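PDB 2CWA: single-strand binding protein from Thermus thermophilus, which probably binds single-stranded DNA and brings partner proteins to their sites of action in DNA replication, recombination and repair. Local coordinates for residues Pro18-Thr23 with Ala28-Thr33; Arg48-Tyr53 with Ile197-Asn202; Gly60-Met65 with Ala101-Pro106; Asp203-Ser208 with Arg213-Val218. All blocks are in the same frame, centred on the assembly; numbering follows the deposited sequence.

Contact 1 of 4, residues Pro18-Thr23 with Ala28-Thr33; sequences PDMRYT and AILDLT
Met20 and Tyr22 pack against Leu30 and Ala28 on one face of the hairpin formed by strands 5-22 and 28-39 of the first OB domain. The tight part gathers round the buried Ala28, Ile29, Leu30 and Leu32. Leu30 has CG anti to the backbone N (chi1 -176°), which lets CD1 reach across to Met20 CB at 3.8 Å. Pro18 CB extends the apolar contact to Leu30 CD1 (3.7 Å) and Leu32 CG. Tyr22 CE1 meets Ala28 CB at 3.5 Å. Helix 60-64 covers this face through Ala63 and Glu64. On the other face Ile29 CD1 lodges between Thr23 CG2, at 3.6 Å, and one face of the Arg21 guanidinium. The exposed Arg21 side and the Asp19-Asp31 end are looser. There a water donates to both Asp19 OD2 and Asp31 O. Arg21 NH1 is 4.5 Å from Asp31 OD2, too long for a salt bridge, and Asp31 pairs with Arg57. Four backbone bonds and apolar contacts on both faces thus hold the hairpin, while charge probably adds little.

Contact 2 of 4, residues Arg48-Tyr53 with Ile197-Asn202; sequences REVSWY and IGRLVN
Val50 and Arg199 meet head-on, with Val50 CG1 over one face of the guanidinium, 3.9 Å from Arg199 CZ. Asn202 makes the direct polar bond of the contact. Its ND2 donates to Tyr53 O at 2.9 Å, bent to 134° at the hydrogen, and comes from above the carbonyl plane. CG lies between the backbone N and the carbonyl carbon (chi1 52°), and this torsion carries ND2 up to Tyr53 O. A water links the same two residues again: it donates to Asn202 OD1 at 2.7 Å and accepts from Tyr53 N at 2.9 Å. Cutting the amide back to an alanine is likely to leave Tyr53 O without this donor and the water without the acceptor at OD1. The contact joins the two OB domains of one chain, strand 49-59 of the first with strand 193-206 of the second. Arg48 NH2 and Arg199 NH1 lie 3.9 Å apart, their guanidinium planes 64° apart. In the next shell Glu219 forms a salt bridge to each through separate oxygens, which probably offsets their like charges. Trp178 makes a cation-pi contact with Arg48. Tyr53 OH bonds to Asp117, and its ring makes a cation-pi contact with Arg119.

Contact 3 of 4, residues Gly60-Met65 with Ala101-Pro106; sequences GRQAEM and ADFLDP. With NO3 (nitrate ion), chain C.
Gln62 carries this contact, reaching from helix 60-64 to Asp102 and Phe103 on strand 96-107. The helix is the short one between the third and fourth strands of an OB fold. Strand 96-107 changes direction at Asp102, where Asp102 and Phe103 both face Glu79 in a classic beta bulge.

Across the segments the contact is van der Waals. Gln62 bends at chi2 (-63°), which brings its amide beside the Phe103 ring. Gln62 CD lies 3.6 Å from Phe103 CD1, with amide and ring planes 64° apart. Gln62 CG rests on the bulge backbone, 3.2 Å from Asp102 O. Leu104 turns into the barrel interior, among Leu58, Val76 and Val78.

Polar bonds lie beside the contact. Asp102 makes salt bridges with Arg81 and Arg100. Arg61 NH1 gives a weak bond to Gln62 OE1 at 2.6 Å, with the oxygen in the guanidinium plane.

A nitrate, probably from the crystallisation liquor, binds to backbone N-H groups of the helix. The helix dipole would probably favour an anion there. Gly60 has a positive phi (47°), and a CB on it would clash with the ion. Arg61 N donates to nitrate O2 at 3.1 Å. Gln62 N donates to nitrate O3 at 3.0 Å, and that oxygen also lies over one face of the Arg61 guanidinium, offset toward its rim.

Contact 4 of 4, residues Asp203-Ser208 with Arg213-Val218; sequences DSWTSS and RFQTRV
A beta hairpin of the second OB domain, strands 193-206 and 212-220, brings Asp203, Ser204 and Trp205 opposite Gln215, Phe214 and Arg213. Backbone bonds run both ways in the Asp203-Gln215 and Trp205-Arg213 pairs. Arg217 grips the Asp203 carboxylate side-on in a salt bridge: NE meets OD2 at 2.8 Å and NH2 meets the syn lone pair of OD1 at 2.9 Å, nearly straight at 178°. Gln215 NE2 takes the anti lone pair of OD2 at 2.7 Å. Replacing Asp203 by an alanine is likely to leave Arg217 without this charged mate and the Gln215 amide free to turn. Trp205 CG lies between the backbone N and the carbonyl carbon (chi1 68°), which lays its ring beside Arg213. Arg213 CB sits over the six-membered ring, 3.3 Å from its centroid, a CH-pi contact. Arg213 then bends at chi2 and chi3, bringing one guanidinium face over Trp205 CZ2, its plane 51° from the ring. With three donors, Asp203 is likely to stay ionised and to fix the Arg217 and Gln215 side chains.

Contacts 1 and 3 lie in the first OB domain and contact 4 in the second, while contact 2 joins the two. Centres of contacts 1 and 3 are about 10 Å apart, and they touch: Tyr22 and Ala28 meet Glu64, and Leu32 meets Leu104. Contacts 2 and 4 share strand 193-206, with centres about 14 Å apart; Val201 O probably accepts a hydrogen bond from Arg217 N. The centres of contacts 3 and 4 are about 27 Å apart. Along the chain contact 1 closes first, contact 3 is nested inside the long loop closed by contact 2, and contact 4 follows. The protein is a homodimer, so a dimer would bring together four OB folds.

Contact 1 of 4, residues Pro18-Thr23 with Ala28-Thr33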
loop_
_atom_site.group_PDB
_atom_site.type_symbol
_atom_site.label_atom_id
_atom_site.label_comp_id
_atom_site.label_asym_id
_atom_site.label_seq_id
_atom_site.Cartn_x
_atom_site.Cartn_y
_atom_site.Cartn_z
ATOM N N PRO A 18 12.213 -14.023 -1.775
ATOM C CA PRO A 18 10.799 -14.353 -1.557
ATOM C C PRO A 18 10.518 -15.728 -0.951
ATOM O O PRO A 18 11.277 -16.677 -1.152
ATOM C CB PRO A 18 10.196 -14.191 -2.951
ATOM C CG PRO A 18 11.316 -14.613 -3.838
ATOM C CD PRO A 18 12.507 -13.912 -3.212
ATOM N N ASP A 19 9.414 -15.821 -0.213
ATOM C CA ASP A 19 9.015 -17.065 0.438
ATOM C C ASP A 19 7.858 -17.740 -0.307
ATOM O O ASP A 19 6.731 -17.241 -0.297
ATOM C CB ASP A 19 8.603 -16.783 1.887
ATOM C CG ASP A 19 9.700 -16.085 2.681
ATOM O OD1 ASP A 19 10.817 -16.640 2.774
ATOM O OD2 ASP A 19 9.441 -14.981 3.210
HETATM N N MSE A 20 8.143 -18.872 -0.945
HETATM C CA MSE A 20 7.123 -19.607 -1.702
HETATM C C MSE A 20 6.595 -20.827 -0.955
HETATM O O MSE A 20 7.358 -21.579 -0.347
HETATM C CB MSE A 20 7.691 -20.065 -3.049
HETATM C CG MSE A 20 6.774 -20.999 -3.844
HETATM SE SE MSE A 20 5.344 -20.105 -4.824
HETATM C CE MSE A 20 6.159 -20.123 -6.556
ATOM N N ARG A 21 5.282 -21.020 -1.010
ATOM C CA ARG A 21 4.647 -22.162 -0.367
ATOM C C ARG A 21 3.387 -22.549 -1.122
ATOM O O ARG A 21 2.917 -21.803 -1.983
ATOM C CB ARG A 21 4.311 -21.851 1.093
ATOM C CG ARG A 21 3.675 -20.503 1.326
ATOM C CD ARG A 21 3.447 -20.273 2.809
ATOM N NE ARG A 21 2.224 -20.916 3.269
ATOM C CZ ARG A 21 1.061 -20.289 3.400
ATOM N NH1 ARG A 21 0.971 -18.996 3.113
ATOM N NH2 ARG A 21 -0.013 -20.951 3.807
ATOM N N TYR A 22 2.854 -23.720 -0.788
ATOM C CA TYR A 22 1.653 -24.259 -1.421
ATOM C C TYR A 22 0.651 -24.725 -0.379
ATOM O O TYR A 22 1.038 -25.301 0.636
ATOM C CB TYR A 22 2.021 -25.462 -2.285
ATOM C CG TYR A 22 2.691 -25.132 -3.592
ATOM C CD1 TYR A 22 1.937 -24.940 -4.747
ATOM C CD2 TYR A 22 4.079 -25.026 -3.682
ATOM C CE1 TYR A 22 2.544 -24.657 -5.960
ATOM C CE2 TYR A 22 4.698 -24.738 -4.893
ATOM C CZ TYR A 22 3.920 -24.557 -6.029
ATOM O OH TYR A 22 4.515 -24.278 -7.233
ATOM N N THR A 23 -0.632 -24.478 -0.628
ATOM C CA THR A 23 -1.672 -24.936 0.283
ATOM C C THR A 23 -1.790 -26.439 0.015
ATOM O O THR A 23 -1.221 -26.951 -0.954
ATOM C CB THR A 23 -3.034 -24.273 -0.013
ATOM O OG1 THR A 23 -3.489 -24.682 -1.309
ATOM C CG2 THR A 23 -2.913 -22.747 0.026
ATOM N N ALA A 28 -0.401 -22.084 -5.162
ATOM C CA ALA A 28 0.894 -21.460 -4.939
ATOM C C ALA A 28 0.717 -20.098 -4.284
ATOM O O ALA A 28 -0.135 -19.300 -4.692
ATOM C CB ALA A 28 1.641 -21.313 -6.261
ATOM N N ILE A 29 1.517 -19.840 -3.254
ATOM C CA ILE A 29 1.461 -18.569 -2.547
ATOM C C ILE A 29 2.880 -18.026 -2.477
ATOM O O ILE A 29 3.767 -18.662 -1.905
ATOM C CB ILE A 29 0.912 -18.736 -1.114
ATOM C CG1 ILE A 29 -0.496 -19.331 -1.162
ATOM C CG2 ILE A 29 0.893 -17.381 -0.397
ATOM C CD1 ILE A 29 -1.100 -19.604 0.200
ATOM N N LEU A 30 3.101 -16.867 -3.088
ATOM C CA LEU A 30 4.419 -16.256 -3.081
ATOM C C LEU A 30 4.355 -14.909 -2.385
ATOM O O LEU A 30 3.774 -13.956 -2.909
ATOM C CB LEU A 30 4.939 -16.075 -4.506
ATOM C CG LEU A 30 6.363 -15.518 -4.640
ATOM C CD1 LEU A 30 7.338 -16.390 -3.868
ATOM C CD2 LEU A 30 6.755 -15.459 -6.104
ATOM N N ASP A 31 4.931 -14.837 -1.190
ATOM C CA ASP A 31 4.946 -13.590 -0.444
ATOM C C ASP A 31 6.275 -12.904 -0.697
ATOM O O ASP A 31 7.340 -13.516 -0.573
ATOM C CB ASP A 31 4.751 -13.844 1.052
ATOM C CG ASP A 31 3.325 -14.227 1.395
ATOM O OD1 ASP A 31 2.393 -13.606 0.836
ATOM O OD2 ASP A 31 3.132 -15.137 2.230
ATOM N N LEU A 32 6.204 -11.633 -1.076
ATOM C CA LEU A 32 7.397 -10.851 -1.364
ATOM C C LEU A 32 7.370 -9.565 -0.552
ATOM O O LEU A 32 6.312 -9.105 -0.134
ATOM C CB LEU A 32 7.458 -10.494 -2.859
ATOM C CG LEU A 32 7.374 -11.617 -3.897
ATOM C CD1 LEU A 32 5.934 -12.070 -4.045
ATOM C CD2 LEU A 32 7.888 -11.120 -5.232
ATOM N N THR A 33 8.543 -8.992 -0.321
ATOM C CA THR A 33 8.628 -7.742 0.411
ATOM C C THR A 33 9.307 -6.768 -0.535
ATOM O O THR A 33 10.458 -6.973 -0.920
ATOM C CB THR A 33 9.477 -7.884 1.698
ATOM O OG1 THR A 33 8.882 -8.862 2.559
ATOM C CG2 THR A 33 9.542 -6.556 2.443
HETATM O O HOH W 1 9.657 -12.510 1.408
#

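Contact 2 of 4, residues Arg48-Tyr53 with Ile197-Asn202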
loop_
_atom_site.group_PDB
_atom_site.type_symbol
_atom_site.label_atom_id
_atom_site.label_comp_id
_atom_site.label_asym_id
_atom_site.label_seq_id
_atom_site.Cartn_x
_atom_site.Cartn_y
_atom_site.Cartn_z
ATOM N N ARG A 48 10.910 16.086 1.913
ATOM C CA ARG A 48 10.403 15.032 2.787
ATOM C C ARG A 48 10.803 13.662 2.246
ATOM O O ARG A 48 10.279 13.212 1.225
ATOM C CB ARG A 48 8.878 15.128 2.882
ATOM C CG ARG A 48 8.229 14.072 3.762
ATOM C CD ARG A 48 6.713 14.108 3.623
ATOM N NE ARG A 48 6.077 13.001 4.332
ATOM C CZ ARG A 48 4.800 12.657 4.195
ATOM N NH1 ARG A 48 4.010 13.332 3.370
ATOM N NH2 ARG A 48 4.314 11.629 4.879
ATOM N N GLU A 49 11.736 13.001 2.924
ATOM C CA GLU A 49 12.186 11.684 2.490
ATOM C C GLU A 49 11.322 10.584 3.090
ATOM O O GLU A 49 11.145 10.502 4.309
ATOM C CB GLU A 49 13.660 11.474 2.860
ATOM C CG GLU A 49 14.016 11.845 4.288
ATOM C CD GLU A 49 15.518 11.847 4.529
ATOM O OE1 GLU A 49 16.236 12.558 3.791
ATOM O OE2 GLU A 49 15.978 11.141 5.454
ATOM N N VAL A 50 10.768 9.745 2.223
ATOM C CA VAL A 50 9.912 8.655 2.664
ATOM C C VAL A 50 10.480 7.324 2.202
ATOM O O VAL A 50 11.127 7.240 1.161
ATOM C CB VAL A 50 8.482 8.812 2.112
ATOM C CG1 VAL A 50 7.844 10.067 2.670
ATOM C CG2 VAL A 50 8.516 8.866 0.597
ATOM N N SER A 51 10.253 6.289 2.996
ATOM C CA SER A 51 10.731 4.954 2.665
ATOM C C SER A 51 9.630 3.972 3.041
ATOM O O SER A 51 8.785 4.276 3.883
ATOM C CB SER A 51 12.009 4.635 3.444
ATOM O OG SER A 51 11.764 4.661 4.841
ATOM N N TRP A 52 9.636 2.803 2.414
ATOM C CA TRP A 52 8.619 1.805 2.701
ATOM C C TRP A 52 9.039 0.377 2.393
ATOM O O TRP A 52 9.894 0.128 1.543
ATOM C CB TRP A 52 7.328 2.127 1.934
ATOM C CG TRP A 52 7.536 2.429 0.472
ATOM C CD1 TRP A 52 7.623 3.665 -0.106
ATOM C CD2 TRP A 52 7.678 1.479 -0.593
ATOM N NE1 TRP A 52 7.807 3.545 -1.463
ATOM C CE2 TRP A 52 7.844 2.213 -1.790
ATOM C CE3 TRP A 52 7.680 0.074 -0.653
ATOM C CZ2 TRP A 52 8.009 1.594 -3.034
ATOM C CZ3 TRP A 52 7.846 -0.541 -1.891
ATOM C CH2 TRP A 52 8.009 0.224 -3.067
ATOM N N TYR A 53 8.425 -0.549 3.122
ATOM C CA TYR A 53 8.637 -1.982 2.972
ATOM C C TYR A 53 7.219 -2.519 2.902
ATOM O O TYR A 53 6.484 -2.455 3.882
ATOM C CB TYR A 53 9.338 -2.553 4.203
ATOM C CG TYR A 53 10.775 -2.113 4.332
ATOM C CD1 TYR A 53 11.803 -2.854 3.756
ATOM C CD2 TYR A 53 11.105 -0.943 5.014
ATOM C CE1 TYR A 53 13.130 -2.445 3.857
ATOM C CE2 TYR A 53 12.428 -0.522 5.122
ATOM C CZ TYR A 53 13.433 -1.278 4.540
ATOM O OH TYR A 53 14.740 -0.862 4.634
ATOM N N ILE A 197 -5.860 9.231 -4.928
ATOM C CA ILE A 197 -4.634 8.797 -5.578
ATOM C C ILE A 197 -3.672 8.985 -4.413
ATOM O O ILE A 197 -3.537 10.092 -3.880
ATOM C CB ILE A 197 -4.176 9.697 -6.733
ATOM C CG1 ILE A 197 -5.210 9.687 -7.868
ATOM C CG2 ILE A 197 -2.839 9.193 -7.254
ATOM C CD1 ILE A 197 -4.784 10.509 -9.083
ATOM N N GLY A 198 -3.030 7.912 -3.983
ATOM C CA GLY A 198 -2.130 8.049 -2.859
ATOM C C GLY A 198 -0.960 7.106 -2.886
ATOM O O GLY A 198 -0.656 6.491 -3.905
ATOM N N ARG A 199 -0.289 7.008 -1.745
ATOM C CA ARG A 199 0.852 6.133 -1.602
ATOM C C ARG A 199 0.541 5.209 -0.436
ATOM O O ARG A 199 -0.087 5.622 0.539
ATOM C CB ARG A 199 2.116 6.954 -1.333
ATOM C CG ARG A 199 1.939 8.055 -0.292
ATOM C CD ARG A 199 3.133 9.009 -0.298
ATOM N NE ARG A 199 4.335 8.362 0.209
ATOM C CZ ARG A 199 4.604 8.198 1.500
ATOM N NH1 ARG A 199 3.758 8.644 2.420
ATOM N NH2 ARG A 199 5.712 7.572 1.872
ATOM N N LEU A 200 0.946 3.952 -0.550
ATOM C CA LEU A 200 0.698 2.999 0.522
ATOM C C LEU A 200 1.714 3.213 1.634
ATOM O O LEU A 200 2.905 3.349 1.372
ATOM C CB LEU A 200 0.824 1.571 0.000
ATOM C CG LEU A 200 -0.243 1.172 -1.024
ATOM C CD1 LEU A 200 0.077 -0.206 -1.594
ATOM C CD2 LEU A 200 -1.601 1.179 -0.351
ATOM N N VAL A 201 1.235 3.243 2.871
ATOM C CA VAL A 201 2.118 3.404 4.018
ATOM C C VAL A 201 1.701 2.392 5.070
ATOM O O VAL A 201 0.606 1.830 5.001
ATOM C CB VAL A 201 2.016 4.821 4.633
ATOM C CG1 VAL A 201 2.294 5.870 3.562
ATOM C CG2 VAL A 201 0.653 5.027 5.256
ATOM N N ASN A 202 2.574 2.147 6.039
ATOM C CA ASN A 202 2.230 1.211 7.094
ATOM C C ASN A 202 2.790 1.619 8.449
ATOM O O ASN A 202 3.783 2.350 8.539
ATOM C CB ASN A 202 2.693 -0.202 6.727
ATOM C CG ASN A 202 4.146 -0.255 6.335
ATOM O OD1 ASN A 202 5.012 0.252 7.048
ATOM N ND2 ASN A 202 4.429 -0.879 5.196
HETATM O O HOH W 2 7.327 0.474 5.621
#

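Contact 3 of 4, residues Gly60-Met65 with Ala101-Pro106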
loop_
_atom_site.group_PDB
_atom_site.type_symbol
_atom_site.label_atom_id
_atom_site.label_comp_id
_atom_site.label_asym_id
_atom_site.label_seq_id
_atom_site.Cartn_x
_atom_site.Cartn_y
_atom_site.Cartn_z
ATOM N N GLY A 60 -1.436 -18.505 -7.276
ATOM C CA GLY A 60 -1.563 -19.337 -8.462
ATOM C C GLY A 60 -0.489 -19.306 -9.524
ATOM O O GLY A 60 0.705 -19.327 -9.227
ATOM N N ARG A 61 -0.920 -19.262 -10.782
ATOM C CA ARG A 61 0.014 -19.276 -11.899
ATOM C C ARG A 61 0.986 -18.102 -11.929
ATOM O O ARG A 61 2.128 -18.264 -12.353
ATOM C CB ARG A 61 -0.746 -19.370 -13.231
ATOM C CG ARG A 61 -1.720 -18.243 -13.488
ATOM C CD ARG A 61 -2.334 -18.351 -14.885
ATOM N NE ARG A 61 -3.219 -17.223 -15.174
ATOM C CZ ARG A 61 -2.819 -15.958 -15.245
ATOM N NH1 ARG A 61 -1.545 -15.647 -15.052
ATOM N NH2 ARG A 61 -3.697 -14.998 -15.495
ATOM N N GLN A 62 0.551 -16.928 -11.483
ATOM C CA GLN A 62 1.443 -15.768 -11.487
ATOM C C GLN A 62 2.516 -15.921 -10.419
ATOM O O GLN A 62 3.586 -15.318 -10.515
ATOM C CB GLN A 62 0.655 -14.473 -11.270
ATOM C CG GLN A 62 -0.129 -14.042 -12.500
ATOM C CD GLN A 62 0.775 -13.729 -13.683
ATOM O OE1 GLN A 62 0.425 -13.994 -14.834
ATOM N NE2 GLN A 62 1.938 -13.152 -13.403
ATOM N N ALA A 63 2.226 -16.735 -9.408
ATOM C CA ALA A 63 3.178 -16.995 -8.330
ATOM C C ALA A 63 4.173 -18.071 -8.765
ATOM O O ALA A 63 5.383 -17.911 -8.611
ATOM C CB ALA A 63 2.433 -17.449 -7.069
ATOM N N GLU A 64 3.656 -19.168 -9.314
ATOM C CA GLU A 64 4.494 -20.275 -9.770
ATOM C C GLU A 64 5.455 -19.830 -10.853
ATOM O O GLU A 64 6.549 -20.368 -10.999
ATOM C CB GLU A 64 3.625 -21.408 -10.322
ATOM C CG GLU A 64 2.821 -22.145 -9.272
ATOM C CD GLU A 64 1.996 -23.270 -9.866
ATOM O OE1 GLU A 64 2.552 -24.055 -10.660
ATOM O OE2 GLU A 64 0.796 -23.371 -9.532
HETATM N N MSE A 65 5.025 -18.848 -11.630
HETATM C CA MSE A 65 5.833 -18.324 -12.715
HETATM C C MSE A 65 7.177 -17.779 -12.226
HETATM O O MSE A 65 8.196 -17.930 -12.900
HETATM C CB MSE A 65 5.047 -17.217 -13.421
HETATM C CG MSE A 65 5.736 -16.577 -14.597
HETATM SE SE MSE A 65 4.609 -15.143 -15.228
HETATM C CE MSE A 65 3.191 -16.206 -16.004
ATOM N N ALA A 101 -0.870 -8.994 -5.177
ATOM C CA ALA A 101 -0.257 -8.740 -6.472
ATOM C C ALA A 101 -0.940 -9.611 -7.519
ATOM O O ALA A 101 -0.968 -10.828 -7.379
ATOM C CB ALA A 101 1.215 -9.068 -6.428
ATOM N N ASP A 102 -1.501 -9.000 -8.557
ATOM C CA ASP A 102 -2.131 -9.791 -9.605
ATOM C C ASP A 102 -1.058 -10.199 -10.605
ATOM O O ASP A 102 -1.096 -11.298 -11.161
ATOM C CB ASP A 102 -3.233 -8.994 -10.318
ATOM C CG ASP A 102 -4.514 -8.922 -9.509
ATOM O OD1 ASP A 102 -4.841 -9.924 -8.837
ATOM O OD2 ASP A 102 -5.203 -7.878 -9.544
ATOM N N PHE A 103 -0.087 -9.313 -10.803
ATOM C CA PHE A 103 1.002 -9.540 -11.740
ATOM C C PHE A 103 2.321 -8.997 -11.197
ATOM O O PHE A 103 2.337 -8.011 -10.469
ATOM C CB PHE A 103 0.728 -8.803 -13.052
ATOM C CG PHE A 103 -0.491 -9.278 -13.785
ATOM C CD1 PHE A 103 -0.442 -10.421 -14.568
ATOM C CD2 PHE A 103 -1.681 -8.558 -13.714
ATOM C CE1 PHE A 103 -1.565 -10.845 -15.281
ATOM C CE2 PHE A 103 -2.807 -8.971 -14.420
ATOM C CZ PHE A 103 -2.745 -10.116 -15.206
ATOM N N LEU A 104 3.417 -9.641 -11.569
ATOM C CA LEU A 104 4.744 -9.182 -11.190
ATOM C C LEU A 104 5.596 -9.290 -12.437
ATOM O O LEU A 104 5.477 -10.250 -13.201
ATOM C CB LEU A 104 5.359 -10.031 -10.071
ATOM C CG LEU A 104 6.798 -9.611 -9.717
ATOM C CD1 LEU A 104 7.084 -9.903 -8.253
ATOM C CD2 LEU A 104 7.795 -10.320 -10.622
ATOM N N ASP A 105 6.436 -8.285 -12.652
ATOM C CA ASP A 105 7.336 -8.258 -13.791
ATOM C C ASP A 105 8.706 -7.797 -13.326
ATOM O O ASP A 105 8.830 -6.729 -12.733
ATOM C CB ASP A 105 6.826 -7.282 -14.850
ATOM C CG ASP A 105 5.633 -7.815 -15.605
ATOM O OD1 ASP A 105 5.829 -8.691 -16.472
ATOM O OD2 ASP A 105 4.505 -7.360 -15.325
ATOM N N PRO A 106 9.748 -8.607 -13.565
ATOM C CA PRO A 106 11.103 -8.223 -13.156
ATOM C C PRO A 106 11.537 -7.067 -14.057
ATOM O O PRO A 106 11.095 -6.974 -15.206
ATOM C CB PRO A 106 11.916 -9.491 -13.401
ATOM C CG PRO A 106 11.171 -10.156 -14.530
ATOM C CD PRO A 106 9.732 -9.966 -14.130
HETATM N N NO3 C . -3.174 -16.455 -10.603
HETATM O O1 NO3 C . -3.834 -15.835 -9.800
HETATM O O2 NO3 C . -3.483 -17.606 -10.893
HETATM O O3 NO3 C . -2.205 -15.932 -11.124
#

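Contact 4 of 4, residues Asp203-Ser208 with Arg213-Val218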
loop_
_atom_site.group_PDB
_atom_site.type_symbol
_atom_site.label_atom_id
_atom_site.label_comp_id
_atom_site.label_asym_id
_atom_site.label_seq_id
_atom_site.Cartn_x
_atom_site.Cartn_y
_atom_site.Cartn_z
ATOM N N ASP A 203 2.120 1.170 9.503
ATOM C CA ASP A 203 2.554 1.463 10.861
ATOM C C ASP A 203 2.953 0.122 11.465
ATOM O O ASP A 203 2.365 -0.910 11.133
ATOM C CB ASP A 203 1.416 2.074 11.684
ATOM C CG ASP A 203 0.648 3.148 10.929
ATOM O OD1 ASP A 203 1.287 4.049 10.348
ATOM O OD2 ASP A 203 -0.602 3.093 10.926
ATOM N N SER A 204 3.963 0.133 12.327
ATOM C CA SER A 204 4.417 -1.089 12.977
ATOM C C SER A 204 4.895 -0.758 14.382
ATOM O O SER A 204 5.611 0.224 14.594
ATOM C CB SER A 204 5.541 -1.744 12.171
ATOM O OG SER A 204 6.619 -0.852 11.975
ATOM N N TRP A 205 4.481 -1.579 15.341
ATOM C CA TRP A 205 4.847 -1.368 16.734
ATOM C C TRP A 205 4.646 -2.658 17.519
ATOM O O TRP A 205 4.223 -3.670 16.961
ATOM C CB TRP A 205 3.974 -0.260 17.329
ATOM C CG TRP A 205 2.518 -0.630 17.479
ATOM C CD1 TRP A 205 1.861 -0.906 18.645
ATOM C CD2 TRP A 205 1.536 -0.733 16.435
ATOM N NE1 TRP A 205 0.534 -1.168 18.396
ATOM C CE2 TRP A 205 0.306 -1.070 17.048
ATOM C CE3 TRP A 205 1.574 -0.574 15.043
ATOM C CZ2 TRP A 205 -0.877 -1.250 16.318
ATOM C CZ3 TRP A 205 0.395 -0.754 14.313
ATOM C CH2 TRP A 205 -0.813 -1.088 14.956
ATOM N N THR A 206 4.950 -2.612 18.813
ATOM C CA THR A 206 4.788 -3.773 19.683
ATOM C C THR A 206 3.747 -3.452 20.745
ATOM O O THR A 206 3.893 -2.487 21.493
ATOM C CB THR A 206 6.109 -4.144 20.385
ATOM O OG1 THR A 206 7.063 -4.583 19.411
ATOM C CG2 THR A 206 5.877 -5.257 21.402
ATOM N N SER A 207 2.694 -4.260 20.801
ATOM C CA SER A 207 1.620 -4.065 21.768
ATOM C C SER A 207 2.150 -4.123 23.197
ATOM O O SER A 207 3.320 -4.437 23.421
ATOM C CB SER A 207 0.545 -5.136 21.570
ATOM O OG SER A 207 -0.541 -4.953 22.461
ATOM N N SER A 208 1.283 -3.811 24.159
ATOM C CA SER A 208 1.652 -3.830 25.572
ATOM C C SER A 208 2.517 -5.049 25.857
ATOM O O SER A 208 3.567 -4.946 26.491
ATOM C CB SER A 208 0.397 -3.872 26.444
ATOM O OG SER A 208 -0.427 -2.745 26.203
ATOM N N ARG A 213 2.733 -5.638 16.164
ATOM C CA ARG A 213 1.629 -5.155 15.346
ATOM C C ARG A 213 2.080 -4.480 14.053
ATOM O O ARG A 213 3.180 -3.928 13.968
ATOM C CB ARG A 213 0.762 -4.194 16.159
ATOM C CG ARG A 213 -0.012 -4.854 17.287
ATOM C CD ARG A 213 -0.998 -5.877 16.744
ATOM N NE ARG A 213 -1.976 -5.274 15.841
ATOM C CZ ARG A 213 -2.957 -4.462 16.226
ATOM N NH1 ARG A 213 -3.101 -4.148 17.506
ATOM N NH2 ARG A 213 -3.794 -3.962 15.325
ATOM N N PHE A 214 1.208 -4.525 13.050
ATOM C CA PHE A 214 1.492 -3.946 11.744
ATOM C C PHE A 214 0.167 -3.667 11.036
ATOM O O PHE A 214 -0.770 -4.458 11.142
ATOM C CB PHE A 214 2.314 -4.940 10.922
ATOM C CG PHE A 214 2.810 -4.396 9.615
ATOM C CD1 PHE A 214 4.115 -3.926 9.495
ATOM C CD2 PHE A 214 1.985 -4.380 8.493
ATOM C CE1 PHE A 214 4.595 -3.451 8.275
ATOM C CE2 PHE A 214 2.454 -3.905 7.267
ATOM C CZ PHE A 214 3.763 -3.440 7.160
ATOM N N GLN A 215 0.086 -2.539 10.331
ATOM C CA GLN A 215 -1.125 -2.178 9.594
ATOM C C GLN A 215 -0.809 -1.362 8.350
ATOM O O GLN A 215 0.176 -0.624 8.308
ATOM C CB GLN A 215 -2.104 -1.405 10.484
ATOM C CG GLN A 215 -1.497 -0.279 11.298
ATOM C CD GLN A 215 -2.520 0.388 12.198
ATOM O OE1 GLN A 215 -3.383 -0.273 12.773
ATOM N NE2 GLN A 215 -2.422 1.707 12.335
ATOM N N THR A 216 -1.651 -1.497 7.331
ATOM C CA THR A 216 -1.442 -0.777 6.082
ATOM C C THR A 216 -2.534 0.249 5.864
ATOM O O THR A 216 -3.711 -0.005 6.130
ATOM C CB THR A 216 -1.403 -1.746 4.882
ATOM O OG1 THR A 216 -0.297 -2.642 5.037
ATOM C CG2 THR A 216 -1.252 -0.973 3.565
ATOM N N ARG A 217 -2.133 1.418 5.378
ATOM C CA ARG A 217 -3.063 2.506 5.123
ATOM C C ARG A 217 -2.609 3.238 3.869
ATOM O O ARG A 217 -1.646 2.831 3.216
ATOM C CB ARG A 217 -3.079 3.493 6.300
ATOM C CG ARG A 217 -3.492 2.895 7.640
ATOM C CD ARG A 217 -3.426 3.944 8.758
ATOM N NE ARG A 217 -2.052 4.401 8.977
ATOM C CZ ARG A 217 -1.545 5.542 8.519
ATOM N NH1 ARG A 217 -2.294 6.376 7.804
ATOM N NH2 ARG A 217 -0.278 5.850 8.779
ATOM N N VAL A 218 -3.300 4.323 3.550
ATOM C CA VAL A 218 -2.974 5.122 2.375
ATOM C C VAL A 218 -2.833 6.596 2.723
ATOM O O VAL A 218 -3.632 7.142 3.479
ATOM C CB VAL A 218 -4.074 5.010 1.285
ATOM C CG1 VAL A 218 -3.709 5.905 0.083
ATOM C CG2 VAL A 218 -4.237 3.560 0.845
#